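Local coordinates for protein putative cathepsin d (Ixodes ricinus, PDB 5N7Q) that probably cleaves peptide bonds within proteins as an aspartic endopeptidase of the pepsin-like A1 family, and binds the inhibitor pepstatin A, at residues Y79-V84 with V111-L116; K211-L217 with S242-Y246; L264-V270 with L281-V287. All blocks are in the same frame, centred on the assembly; numbering follows the deposited sequence. Where two conformers were deposited one is given.

Contact 1 lies in a different part of the chain from contacts 2 and 3, whose nearest atoms are about 17 and 16 Å away. It borders the active-site cleft and the bound inhibitor. Contacts 2 and 3 lie far from the active site, and their centres are 13 Å apart. They touch through Y246 CE2 and P268 CG, 4.2 Å apart, and through L243 and V270. All three are partly buried, but contact 2 has the largest exposed share. Contact 1 relies on backbone pairing, one water and a leucine methyl. Contacts 2 and 3 each bond a tyrosine hydroxyl to a backbone carbonyl; contact 2 adds a lysine and one water, contact 3 a strand pair and two waters.

Contact 1 (Y79-V84 with V111-L116); sequences YGSGNV and VGGESL
S81, N83 and L116 bury the most surface where the tip of the flap hairpin meets the turn from strand 103-112 into helix 114-117. S81 meets the helix start with its backbone and CB. Its O lies 3.7 Å from S115 CB. A water joins the same two residues. It donates to S81 O at 2.8 Å and accepts from S115 N at 2.9 Å, so an N-H of the first helical turn is used. The S81 hydroxyl lies beside its own backbone N (chi1 -66°) and bonds to the backbone of the bound peptide.

L116 approaches with one methyl. Its chain is extended at chi2 (-177°), which carries CD1 to 3.8 Å from N83 N. The same methyl packs on G82 CA at 3.9 Å and loosely approaches the Y79 ring at an oblique angle.

N83 pairs with G112 through two antiparallel backbone bonds. N83 N to G112 O is 3.0 Å, and G112 N to N83 O is 2.9 Å. One step on, the V84 and V111 side chains run alongside each other, with their CG2 atoms 4.1 Å apart. The N83 amide has two deposited conformers, so its place over G112 is doubtful. At the turn, G82 and G113 have no side chains, and the two backbones come close.

Y79 sits beside D36, a predicted catalytic residue, and its hydroxyl bonds to W43 NE1, as in the flap of pepsin-like enzymes. G80 also bonds to the peptide by its backbone. Just behind the tip, two direct backbone bonds tie the flap at N83, while S81 meets the helix start through water and packing. As in other pepsin-like flaps, the tip probably moves as ligand enters; here S81 OG is engaged by the bound peptide.

Contact 2 (K211-L217 with S242-Y246); sequences KSAPELL and SLNQY
Y246 lies flat between the side chains of K211 and E215. E215 CB sits over the centre of one face, a CH-pi contact 3.6 Å from the ring centroid and 11° off the normal. The lysine chain runs along the opposite face, offset toward the rim, with K211 CG 3.8 Å from Y246 CE1. Both run past the ring against the direction of the tyrosine side chain. The hydroxyl extends past them and donates to A213 O at 2.7 Å. A213 O lies at the ring edge, and the bond uses its lone pair in the carbonyl plane.

The lysine then turns to the helix. K211 NZ makes a weak bond to Y246 O at 3.2 Å. It also donates to a water at 2.7 Å, and that water donates to Q245 O. E215 bends at chi2 (68°), which brings OE2 back over the helix, 3.4 Å from S242 CB. L217 CD1 packs on L243 CB at 3.6 Å.

In the second shell, S208 N bonds to the tyrosine hydroxyl. E215 and L217 are paired by backbone bonds with S206 and V204 of strand 198-206. N244 ties the helix to S300 and F302. The contact packs helix 237-247 on strand 215-217 and the preceding loop, in the C-terminal lobe of the pepsin fold, far from the active site.

The hydroxyl is held by A213 O and S208 N, which should limit movement of the ring. The ammonium lies by carbonyls near the C-terminal end of helix 237-247, where a positive charge should suit the helix dipole.

Contact 3 (L264-V270 with L281-V287); sequences LESLPNV and LRSKDYV
Y286 OH donates to P268 O at 2.7 Å. The bond lies in the carbonyl plane, with a C=O...O angle of 153°, and P268 O sits at the ring edge. A chi1 of 69° swings the ring back across the Y286 backbone toward P268. L267 CB and V270 CG2 pack round its outer end, and F302 meets the ring from outside the two segments.

V270 and L281 satisfy each other. V270 N to L281 O is 2.9 Å and L281 N to V270 O is 2.8 Å, an antiparallel hydrogen-bonded pair. D285 turns back so that its OD2 accepts from R282 N, at the helix N-cap, at 2.8 Å.

Two waters serve the polar groups between the loop and helix 283-286. One accepts from S283 N at 3.0 Å, donates to N269 OD1 at 2.7 Å and also reaches L267 O. The other donates to L264 O and L267 O, and lies 2.6 Å from S283 OG. Each has more acceptors in reach than protons, so not all of these bonds can be at full strength at once. L267 O touches both waters. The N269 amide lies alongside R282, with OD1 against R282 CA.

Next to these polar groups, V287 CG1 packs on L264 CD2 at 4.1 Å, and V287 CG2 meets L267 CD1. L259 and the disulfide-bonded C298 border the same apolar cluster. N269 O bonds to S206 OG on strand 198-206.

The V270-L281 pair closes the base of the beta-hairpin of strands 270-274 and 277-281. The arrangement belongs to the C-terminal lobe of the pepsin fold, where a loop and a short helix pack together at the base of that hairpin.

Contact 1 (Y79-V84 with V111-L116)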
ATOM      1  N   TYR A  79       8.936   0.035  -9.477  1.00  9.26           N
ATOM      2  CA  TYR A  79       8.386  -0.499  -8.241  1.00  8.73           C
ATOM      3  C   TYR A  79       9.021  -1.834  -7.890  1.00  9.24           C
ATOM      4  O   TYR A  79       9.705  -2.453  -8.714  1.00  9.84           O
ATOM      5  CB  TYR A  79       6.894  -0.741  -8.413  1.00  8.76           C
ATOM      6  CG  TYR A  79       6.098   0.498  -8.767  1.00  8.97           C
ATOM      7  CD1 TYR A  79       5.669   1.373  -7.803  1.00  8.69           C
ATOM      8  CD2 TYR A  79       5.764   0.772 -10.089  1.00  9.24           C
ATOM      9  CE1 TYR A  79       4.933   2.511  -8.129  1.00  8.81           C
ATOM     10  CE2 TYR A  79       5.058   1.904 -10.431  1.00  9.39           C
ATOM     11  CZ  TYR A  79       4.618   2.756  -9.473  1.00  9.22           C
ATOM     12  OH  TYR A  79       3.918   3.865  -9.876  1.00 10.04           O
ATOM     13  N   GLY A  80       8.796  -2.290  -6.668  1.00  9.09           N
ATOM     14  CA  GLY A  80       9.233  -3.631  -6.311  1.00  9.89           C
ATOM     15  C   GLY A  80       8.681  -4.699  -7.220  1.00 10.56           C
ATOM     16  O   GLY A  80       9.396  -5.659  -7.528  1.00 10.72           O
ATOM     17  N   SER A  81       7.448  -4.530  -7.699  1.00 10.43           N
ATOM     18  CA  SER A  81       6.724  -5.563  -8.472  1.00 10.90           C
ATOM     19  C   SER A  81       6.412  -5.209  -9.913  1.00 10.96           C
ATOM     20  O   SER A  81       5.624  -5.887 -10.582  1.00 11.76           O
ATOM     21  CB  SER A  81       5.420  -5.888  -7.730  1.00 11.88           C
ATOM     22  OG  SER A  81       5.768  -6.488  -6.522  1.00 13.57           O
ATOM     23  N   GLY A  82       7.000  -4.129 -10.414  1.00 10.32           N
ATOM     24  CA  GLY A  82       6.768  -3.775 -11.792  1.00 10.42           C
ATOM     25  C   GLY A  82       7.388  -2.449 -12.181  1.00 10.64           C
ATOM     26  O   GLY A  82       8.130  -1.839 -11.421  1.00  9.79           O
ATOM     27  N   ASN A  83       7.077  -2.007 -13.391  0.50 11.15           N
ATOM     28  CA  ASN A  83       7.509  -0.695 -13.820  0.50 12.09           C
ATOM     29  C   ASN A  83       6.610  -0.126 -14.867  0.50 11.50           C
ATOM     30  O   ASN A  83       5.831  -0.835 -15.508  0.50 10.83           O
ATOM     31  CB  ASN A  83       8.874  -0.770 -14.431  0.50 12.95           C
ATOM     32  CG  ASN A  83       8.841  -1.520 -15.701  0.50 13.83           C
ATOM     33  OD1 ASN A  83       8.953  -0.959 -16.798  0.50 15.23           O
ATOM     34  ND2 ASN A  83       8.623  -2.797 -15.575  0.50 13.99           N
ATOM     35  N   VAL A  84       6.750   1.183 -15.035  1.00 10.68           N
ATOM     36  CA  VAL A  84       5.880   1.946 -15.929  1.00 11.38           C
ATOM     37  C   VAL A  84       6.662   3.076 -16.580  1.00 10.65           C
ATOM     38  O   VAL A  84       7.559   3.668 -15.975  1.00 11.05           O
ATOM     39  CB  VAL A  84       4.590   2.441 -15.192  1.00 11.70           C
ATOM     40  CG1 VAL A  84       4.927   3.364 -14.046  1.00 13.31           C
ATOM     41  CG2 VAL A  84       3.586   3.061 -16.156  1.00 12.44           C
ATOM     42  N   VAL A 111       4.458  -1.057 -19.728  1.00 12.09           N
ATOM     43  CA  VAL A 111       4.278  -1.559 -18.376  1.00 12.08           C
ATOM     44  C   VAL A 111       4.978  -2.900 -18.324  1.00 11.74           C
ATOM     45  O   VAL A 111       4.898  -3.702 -19.269  1.00 13.24           O
ATOM     46  CB  VAL A 111       2.780  -1.664 -17.992  1.00 12.20           C
ATOM     47  CG1 VAL A 111       2.589  -2.338 -16.636  1.00 12.84           C
ATOM     48  CG2 VAL A 111       2.141  -0.273 -17.978  1.00 12.72           C
ATOM     49  N   GLY A 112       5.661  -3.142 -17.209  1.00 10.64           N
ATOM     50  CA  GLY A 112       6.236  -4.440 -16.960  1.00 10.58           C
ATOM     51  C   GLY A 112       5.892  -4.962 -15.577  1.00 10.75           C
ATOM     52  O   GLY A 112       5.559  -4.201 -14.670  1.00 10.51           O
ATOM     53  N   GLY A 113       5.972  -6.283 -15.438  1.00 10.83           N
ATOM     54  CA  GLY A 113       5.721  -6.950 -14.170  1.00 11.51           C
ATOM     55  C   GLY A 113       4.329  -7.568 -14.189  1.00 11.85           C
ATOM     56  O   GLY A 113       3.340  -6.867 -14.356  1.00 10.95           O
ATOM     57  N   GLU A 114       4.257  -8.880 -13.985  1.00 12.94           N
ATOM     58  CA  GLU A 114       2.973  -9.594 -13.963  1.00 15.62           C
ATOM     59  C   GLU A 114       1.976  -9.002 -12.978  1.00 14.49           C
ATOM     60  O   GLU A 114       0.778  -8.984 -13.267  1.00 13.63           O
ATOM     61  CB  GLU A 114       3.196 -11.094 -13.678  1.00 18.42           C
ATOM     62  CG  GLU A 114       1.985 -11.990 -13.951  1.00 22.77           C
ATOM     63  CD  GLU A 114       1.053 -12.160 -12.763  1.00 27.04           C
ATOM     64  OE1 GLU A 114       1.396 -11.702 -11.654  1.00 31.52           O
ATOM     65  OE2 GLU A 114      -0.042 -12.750 -12.939  1.00 32.22           O
ATOM     66  N   SER A 115       2.466  -8.493 -11.845  1.00 14.11           N
ATOM     67  CA  SER A 115       1.606  -7.925 -10.812  1.00 14.32           C
ATOM     68  C   SER A 115       0.821  -6.731 -11.337  1.00 13.77           C
ATOM     69  O   SER A 115      -0.280  -6.490 -10.877  1.00 15.65           O
ATOM     70  CB  SER A 115       2.418  -7.525  -9.585  1.00 15.30           C
ATOM     71  OG  SER A 115       3.113  -8.650  -9.049  1.00 17.64           O
ATOM     72  N   LEU A 116       1.385  -6.023 -12.316  1.00 12.43           N
ATOM     73  CA  LEU A 116       0.692  -4.904 -12.950  1.00 12.27           C
ATOM     74  C   LEU A 116      -0.057  -5.362 -14.207  1.00 12.10           C
ATOM     75  O   LEU A 116      -1.214  -4.975 -14.443  1.00 11.78           O
ATOM     76  CB  LEU A 116       1.691  -3.795 -13.309  1.00 11.76           C
ATOM     77  CG  LEU A 116       2.436  -3.177 -12.122  1.00 12.03           C
ATOM     78  CD1 LEU A 116       3.355  -2.044 -12.551  1.00 12.25           C
ATOM     79  CD2 LEU A 116       1.494  -2.710 -11.008  1.00 11.90           C
TER
HETATM   80  O   HOH W   1       5.215  -8.628 -10.866  1.00 16.21           O

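Contact 2 (K211-L217 with S242-Y246)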
ATOM      1  N   LYS A 211       8.875 -23.325  22.080  1.00 21.36           N
ATOM      2  CA  LYS A 211      10.328 -23.094  21.919  1.00 18.86           C
ATOM      3  C   LYS A 211      10.921 -22.614  23.262  1.00 16.85           C
ATOM      4  O   LYS A 211      10.336 -21.764  23.956  1.00 16.65           O
ATOM      5  CB  LYS A 211      10.603 -22.027  20.845  1.00 19.13           C
ATOM      6  CG  LYS A 211      10.082 -22.287  19.419  1.00 20.06           C
ATOM      7  CD  LYS A 211      11.151 -22.815  18.486  1.00 20.33           C
ATOM      8  CE  LYS A 211      10.613 -22.995  17.074  1.00 20.36           C
ATOM      9  NZ  LYS A 211      11.693 -23.255  16.094  1.00 21.27           N
ATOM     10  N   SER A 212      12.110 -23.118  23.617  1.00 14.25           N
ATOM     11  CA  SER A 212      12.787 -22.629  24.831  1.00 13.50           C
ATOM     12  C   SER A 212      13.137 -21.124  24.771  1.00 12.72           C
ATOM     13  O   SER A 212      13.069 -20.428  25.780  1.00 13.96           O
ATOM     14  CB  SER A 212      14.044 -23.463  25.167  1.00 13.44           C
ATOM     15  OG  SER A 212      15.042 -23.382  24.174  1.00 13.17           O
ATOM     16  N   ALA A 213      13.539 -20.654  23.581  1.00 11.95           N
ATOM     17  CA  ALA A 213      13.975 -19.261  23.379  1.00 11.27           C
ATOM     18  C   ALA A 213      12.941 -18.451  22.606  1.00 11.32           C
ATOM     19  O   ALA A 213      12.280 -19.009  21.737  1.00 11.32           O
ATOM     20  CB  ALA A 213      15.271 -19.223  22.615  1.00 10.89           C
ATOM     21  N   PRO A 214      12.831 -17.149  22.900  1.00 11.08           N
ATOM     22  CA  PRO A 214      12.138 -16.276  21.986  1.00 10.88           C
ATOM     23  C   PRO A 214      13.000 -15.990  20.758  1.00 11.47           C
ATOM     24  O   PRO A 214      14.133 -16.414  20.684  1.00 11.62           O
ATOM     25  CB  PRO A 214      11.974 -14.993  22.795  1.00 10.82           C
ATOM     26  CG  PRO A 214      13.232 -14.950  23.611  1.00 11.05           C
ATOM     27  CD  PRO A 214      13.537 -16.385  23.953  1.00 10.84           C
ATOM     28  N   GLU A 215      12.460 -15.233  19.804  1.00 10.84           N
ATOM     29  CA  GLU A 215      13.201 -14.767  18.651  1.00 11.66           C
ATOM     30  C   GLU A 215      13.101 -13.248  18.670  1.00 11.75           C
ATOM     31  O   GLU A 215      12.029 -12.699  18.432  1.00 11.50           O
ATOM     32  CB  GLU A 215      12.589 -15.360  17.377  1.00 13.16           C
ATOM     33  CG  GLU A 215      13.230 -14.929  16.074  1.00 15.15           C
ATOM     34  CD  GLU A 215      14.629 -15.434  15.863  1.00 17.25           C
ATOM     35  OE1 GLU A 215      15.057 -16.394  16.518  1.00 17.84           O
ATOM     36  OE2 GLU A 215      15.313 -14.857  14.989  1.00 21.11           O
ATOM     37  N   LEU A 216      14.224 -12.584  18.957  1.00 11.79           N
ATOM     38  CA  LEU A 216      14.275 -11.121  19.130  1.00 12.00           C
ATOM     39  C   LEU A 216      15.011 -10.493  17.956  1.00 12.77           C
ATOM     40  O   LEU A 216      16.209 -10.725  17.766  1.00 14.17           O
ATOM     41  CB  LEU A 216      14.925 -10.745  20.474  1.00 12.68           C
ATOM     42  CG  LEU A 216      14.345 -11.389  21.733  1.00 13.03           C
ATOM     43  CD1 LEU A 216      15.035 -10.870  22.996  1.00 13.89           C
ATOM     44  CD2 LEU A 216      12.842 -11.206  21.905  1.00 13.12           C
ATOM     45  N   LEU A 217      14.287  -9.705  17.158  1.00 12.02           N
ATOM     46  CA  LEU A 217      14.789  -9.089  15.965  1.00 11.49           C
ATOM     47  C   LEU A 217      14.653  -7.578  16.101  1.00 10.96           C
ATOM     48  O   LEU A 217      14.107  -7.094  17.102  1.00 11.23           O
ATOM     49  CB  LEU A 217      14.002  -9.613  14.767  1.00 12.01           C
ATOM     50  CG  LEU A 217      14.230 -11.123  14.589  1.00 13.15           C
ATOM     51  CD1 LEU A 217      13.183 -11.669  13.652  1.00 13.76           C
ATOM     52  CD2 LEU A 217      15.623 -11.394  14.078  1.00 13.01           C
ATOM     53  N   SER A 242      15.884 -15.433   9.606  1.00 10.08           N
ATOM     54  CA  SER A 242      15.840 -15.943  10.970  0.50 10.46           C
ATOM     55  C   SER A 242      14.427 -16.051  11.534  1.00 10.40           C
ATOM     56  O   SER A 242      14.084 -17.046  12.186  1.00 10.99           O
ATOM     57  CB  SER A 242      16.716 -15.108  11.890  0.50 10.94           C
ATOM     58  OG  SER A 242      18.061 -15.125  11.435  0.50 12.18           O
ATOM     59  N   LEU A 243      13.597 -15.036  11.284  1.00  9.99           N
ATOM     60  CA  LEU A 243      12.211 -15.105  11.718  1.00  9.42           C
ATOM     61  C   LEU A 243      11.519 -16.319  11.097  1.00  9.88           C
ATOM     62  O   LEU A 243      10.859 -17.073  11.794  1.00  9.44           O
ATOM     63  CB  LEU A 243      11.465 -13.813  11.375  1.00  9.89           C
ATOM     64  CG  LEU A 243       9.989 -13.740  11.757  1.00  9.91           C
ATOM     65  CD1 LEU A 243       9.740 -14.055  13.217  1.00 10.35           C
ATOM     66  CD2 LEU A 243       9.456 -12.355  11.422  1.00  9.70           C
ATOM     67  N   ASN A 244      11.663 -16.473   9.791  1.00  9.73           N
ATOM     68  CA  ASN A 244      11.092 -17.648   9.138  1.00 10.07           C
ATOM     69  C   ASN A 244      11.646 -18.975   9.642  1.00 10.42           C
ATOM     70  O   ASN A 244      10.874 -19.907   9.801  1.00 10.69           O
ATOM     71  CB  ASN A 244      11.168 -17.523   7.616  1.00 10.07           C
ATOM     72  CG  ASN A 244      10.051 -16.665   7.076  1.00 10.08           C
ATOM     73  OD1 ASN A 244       8.893 -17.115   7.057  1.00 10.72           O
ATOM     74  ND2 ASN A 244      10.349 -15.427   6.721  1.00 10.46           N
ATOM     75  N   GLN A 245      12.933 -19.030   9.960  1.00 10.09           N
ATOM     76  CA  GLN A 245      13.496 -20.232  10.593  1.00 10.25           C
ATOM     77  C   GLN A 245      12.792 -20.563  11.907  1.00 10.55           C
ATOM     78  O   GLN A 245      12.434 -21.734  12.144  1.00 11.36           O
ATOM     79  CB  GLN A 245      14.987 -20.044  10.840  1.00 10.31           C
ATOM     80  CG  GLN A 245      15.647 -21.378  11.190  1.00 10.38           C
ATOM     81  CD  GLN A 245      17.137 -21.237  11.307  1.00 10.87           C
ATOM     82  OE1 GLN A 245      17.765 -20.523  10.511  1.00 11.69           O
ATOM     83  NE2 GLN A 245      17.721 -21.906  12.291  1.00 11.69           N
ATOM     84  N   TYR A 246      12.559 -19.546  12.740  1.00  9.88           N
ATOM     85  CA  TYR A 246      11.847 -19.743  14.008  1.00  9.97           C
ATOM     86  C   TYR A 246      10.425 -20.249  13.771  1.00 10.36           C
ATOM     87  O   TYR A 246       9.907 -21.048  14.547  1.00 10.95           O
ATOM     88  CB  TYR A 246      11.807 -18.413  14.763  1.00 10.08           C
ATOM     89  CG  TYR A 246      11.323 -18.479  16.191  1.00 10.15           C
ATOM     90  CD1 TYR A 246      12.155 -18.966  17.199  1.00 10.06           C
ATOM     91  CD2 TYR A 246      10.077 -17.982  16.567  1.00  9.84           C
ATOM     92  CE1 TYR A 246      11.744 -18.994  18.514  1.00 10.28           C
ATOM     93  CE2 TYR A 246       9.651 -18.020  17.885  1.00 10.00           C
ATOM     94  CZ  TYR A 246      10.510 -18.497  18.885  1.00 10.09           C
ATOM     95  OH  TYR A 246      10.101 -18.526  20.212  1.00 11.31           O
TER
HETATM   96  O   HOH W   2      10.822 -23.823  13.634  1.00 24.16           O

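Contact 3 (L264-V270 with L281-V287)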
ATOM      1  N   LEU A 264      -0.397 -24.711  10.948  1.00 12.54           N
ATOM      2  CA  LEU A 264      -0.565 -23.272  11.168  1.00 12.32           C
ATOM      3  C   LEU A 264      -1.014 -22.943  12.587  1.00 12.04           C
ATOM      4  O   LEU A 264      -0.651 -21.893  13.121  1.00 11.66           O
ATOM      5  CB  LEU A 264      -1.574 -22.695  10.185  1.00 12.93           C
ATOM      6  CG  LEU A 264      -1.239 -22.874   8.697  1.00 13.41           C
ATOM      7  CD1 LEU A 264      -2.354 -22.266   7.875  1.00 13.65           C
ATOM      8  CD2 LEU A 264       0.104 -22.322   8.248  1.00 13.43           C
ATOM      9  N   GLU A 265      -1.799 -23.827  13.191  1.00 12.21           N
ATOM     10  CA  GLU A 265      -2.351 -23.531  14.513  1.00 12.45           C
ATOM     11  C   GLU A 265      -1.310 -23.531  15.637  1.00 12.28           C
ATOM     12  O   GLU A 265      -1.578 -23.028  16.724  1.00 11.90           O
ATOM     13  CB  GLU A 265      -3.484 -24.479  14.867  1.00 13.16           C
ATOM     14  CG  GLU A 265      -4.703 -24.410  13.968  1.00 14.05           C
ATOM     15  CD  GLU A 265      -5.293 -23.010  13.931  1.00 15.04           C
ATOM     16  OE1 GLU A 265      -5.560 -22.424  15.009  1.00 14.50           O
ATOM     17  OE2 GLU A 265      -5.474 -22.490  12.811  1.00 18.54           O
ATOM     18  N   SER A 266      -0.144 -24.127  15.393  1.00 12.09           N
ATOM     19  CA  SER A 266       0.938 -24.106  16.361  1.00 12.21           C
ATOM     20  C   SER A 266       1.861 -22.885  16.231  1.00 12.14           C
ATOM     21  O   SER A 266       2.774 -22.735  17.021  1.00 13.89           O
ATOM     22  CB  SER A 266       1.755 -25.395  16.264  1.00 12.95           C
ATOM     23  OG  SER A 266       0.947 -26.504  16.674  1.00 13.38           O
ATOM     24  N   LEU A 267       1.642 -22.034  15.223  1.00 12.33           N
ATOM     25  CA  LEU A 267       2.525 -20.887  14.978  1.00 12.49           C
ATOM     26  C   LEU A 267       2.345 -19.791  16.027  1.00 11.99           C
ATOM     27  O   LEU A 267       1.246 -19.501  16.437  1.00 12.24           O
ATOM     28  CB  LEU A 267       2.269 -20.302  13.600  1.00 12.28           C
ATOM     29  CG  LEU A 267       2.662 -21.113  12.382  1.00 12.41           C
ATOM     30  CD1 LEU A 267       1.980 -20.537  11.152  1.00 12.57           C
ATOM     31  CD2 LEU A 267       4.154 -21.128  12.175  1.00 12.84           C
ATOM     32  N   PRO A 268       3.439 -19.218  16.508  1.00 11.89           N
ATOM     33  CA  PRO A 268       3.356 -18.134  17.482  1.00 12.48           C
ATOM     34  C   PRO A 268       3.009 -16.767  16.898  1.00 12.31           C
ATOM     35  O   PRO A 268       3.214 -16.510  15.708  1.00 11.35           O
ATOM     36  CB  PRO A 268       4.776 -18.109  18.062  1.00 13.15           C
ATOM     37  CG  PRO A 268       5.619 -18.489  16.906  1.00 13.22           C
ATOM     38  CD  PRO A 268       4.836 -19.507  16.127  1.00 12.76           C
ATOM     39  N   ASN A 269       2.498 -15.889  17.746  1.00 12.21           N
ATOM     40  CA  ASN A 269       2.314 -14.491  17.358  1.00 12.44           C
ATOM     41  C   ASN A 269       3.675 -13.850  17.051  1.00 12.27           C
ATOM     42  O   ASN A 269       4.718 -14.276  17.584  1.00 13.06           O
ATOM     43  CB  ASN A 269       1.574 -13.703  18.452  1.00 13.11           C
ATOM     44  CG  ASN A 269       0.136 -14.186  18.673  1.00 14.44           C
ATOM     45  OD1 ASN A 269      -0.395 -14.988  17.926  1.00 13.30           O
ATOM     46  ND2 ASN A 269      -0.492 -13.708  19.755  1.00 17.59           N
ATOM     47  N   VAL A 270       3.656 -12.824  16.199  1.00 12.07           N
ATOM     48  CA  VAL A 270       4.811 -11.961  15.935  1.00 11.58           C
ATOM     49  C   VAL A 270       4.412 -10.533  16.290  1.00 12.15           C
ATOM     50  O   VAL A 270       3.345 -10.077  15.911  1.00 12.91           O
ATOM     51  CB  VAL A 270       5.267 -12.063  14.475  1.00 12.00           C
ATOM     52  CG1 VAL A 270       6.391 -11.107  14.141  1.00 12.65           C
ATOM     53  CG2 VAL A 270       5.725 -13.487  14.149  1.00 11.64           C
ATOM     54  N   LEU A 281       0.616  -9.717  15.843  1.00  9.97           N
ATOM     55  CA  LEU A 281       0.020 -10.372  14.698  1.00  9.71           C
ATOM     56  C   LEU A 281      -0.074 -11.862  15.016  1.00  9.47           C
ATOM     57  O   LEU A 281       0.932 -12.481  15.304  1.00 10.51           O
ATOM     58  CB  LEU A 281       0.914 -10.181  13.470  1.00  9.77           C
ATOM     59  CG  LEU A 281       1.159  -8.728  13.082  1.00 10.92           C
ATOM     60  CD1 LEU A 281       2.234  -8.672  12.023  1.00 11.45           C
ATOM     61  CD2 LEU A 281      -0.119  -8.117  12.533  1.00 11.16           C
ATOM     62  N   ARG A 282      -1.282 -12.405  14.944  1.00  9.20           N
ATOM     63  CA  ARG A 282      -1.504 -13.850  15.042  1.00 10.40           C
ATOM     64  C   ARG A 282      -1.164 -14.487  13.727  1.00 10.06           C
ATOM     65  O   ARG A 282      -1.135 -13.815  12.676  1.00  9.96           O
ATOM     66  CB  ARG A 282      -2.981 -14.102  15.338  1.00 11.72           C
ATOM     67  CG  ARG A 282      -3.489 -13.472  16.633  1.00 13.16           C
ATOM     68  CD  ARG A 282      -5.021 -13.388  16.663  1.00 15.47           C
ATOM     69  NE  ARG A 282      -5.652 -14.655  16.350  1.00 15.98           N
ATOM     70  CZ  ARG A 282      -6.841 -14.844  15.758  1.00 15.92           C
ATOM     71  NH1 ARG A 282      -7.625 -13.827  15.394  1.00 15.70           N
ATOM     72  NH2 ARG A 282      -7.242 -16.087  15.525  1.00 16.35           N
ATOM     73  N   SER A 283      -0.982 -15.810  13.718  1.00 11.15           N
ATOM     74  CA  SER A 283      -0.759 -16.500  12.454  1.00 11.71           C
ATOM     75  C   SER A 283      -1.946 -16.294  11.513  1.00 11.50           C
ATOM     76  O   SER A 283      -1.765 -16.224  10.288  1.00 11.14           O
ATOM     77  CB  SER A 283      -0.448 -17.979  12.676  1.00 12.66           C
ATOM     78  OG  SER A 283      -1.573 -18.615  13.225  1.00 13.60           O
ATOM     79  N   LYS A 284      -3.140 -16.099  12.080  1.00 11.51           N
ATOM     80  CA  LYS A 284      -4.311 -15.788  11.244  1.00 12.01           C
ATOM     81  C   LYS A 284      -4.106 -14.480  10.469  1.00 11.09           C
ATOM     82  O   LYS A 284      -4.558 -14.356   9.318  1.00 11.95           O
ATOM     83  CB  LYS A 284      -5.609 -15.732  12.053  1.00 13.59           C
ATOM     84  CG  LYS A 284      -6.860 -15.503  11.191  1.00 15.37           C
ATOM     85  CD  LYS A 284      -8.100 -15.930  11.955  1.00 18.33           C
ATOM     86  CE  LYS A 284      -9.382 -15.846  11.135  1.00 20.30           C
ATOM     87  NZ  LYS A 284     -10.574 -15.848  12.033  1.00 21.92           N
ATOM     88  N   ASP A 285      -3.384 -13.534  11.080  1.00 10.57           N
ATOM     89  CA  ASP A 285      -3.057 -12.255  10.451  1.00  9.72           C
ATOM     90  C   ASP A 285      -1.926 -12.377   9.422  1.00  9.61           C
ATOM     91  O   ASP A 285      -1.985 -11.758   8.361  1.00  9.65           O
ATOM     92  CB  ASP A 285      -2.638 -11.222  11.489  1.00  9.66           C
ATOM     93  CG  ASP A 285      -3.716 -10.947  12.524  1.00 10.39           C
ATOM     94  OD1 ASP A 285      -4.883 -10.724  12.140  1.00 11.43           O
ATOM     95  OD2 ASP A 285      -3.387 -10.943  13.737  1.00 11.34           O
ATOM     96  N   TYR A 286      -0.899 -13.196   9.709  1.00  9.28           N
ATOM     97  CA  TYR A 286       0.312 -13.147   8.878  1.00  9.36           C
ATOM     98  C   TYR A 286       0.512 -14.263   7.873  1.00  9.95           C
ATOM     99  O   TYR A 286       1.415 -14.191   7.076  1.00 10.46           O
ATOM    100  CB  TYR A 286       1.564 -12.943   9.734  1.00  9.34           C
ATOM    101  CG  TYR A 286       1.989 -14.092  10.627  1.00  9.12           C
ATOM    102  CD1 TYR A 286       2.487 -15.288  10.105  1.00  9.27           C
ATOM    103  CD2 TYR A 286       1.972 -13.956  12.028  1.00  9.39           C
ATOM    104  CE1 TYR A 286       2.931 -16.302  10.938  1.00  9.23           C
ATOM    105  CE2 TYR A 286       2.425 -14.975  12.856  1.00  8.86           C
ATOM    106  CZ  TYR A 286       2.890 -16.146  12.292  1.00  9.26           C
ATOM    107  OH  TYR A 286       3.347 -17.162  13.121  1.00  9.50           O
ATOM    108  N   VAL A 287      -0.354 -15.265   7.857  1.00 10.29           N
ATOM    109  CA  VAL A 287      -0.291 -16.323   6.838  1.00 10.86           C
ATOM    110  C   VAL A 287      -1.245 -15.981   5.715  1.00 11.21           C
ATOM    111  O   VAL A 287      -2.422 -15.752   5.955  1.00 12.86           O
ATOM    112  CB  VAL A 287      -0.621 -17.712   7.422  1.00 11.56           C
ATOM    113  CG1 VAL A 287      -0.669 -18.784   6.325  1.00 12.52           C
ATOM    114  CG2 VAL A 287       0.374 -18.074   8.508  1.00 11.47           C
TER
HETATM  115  O   HOH W   3      -1.185 -20.108  15.275  1.00 18.74           O
HETATM  116  O   HOH W   4      -0.487 -17.168  16.311  1.00 10.91           O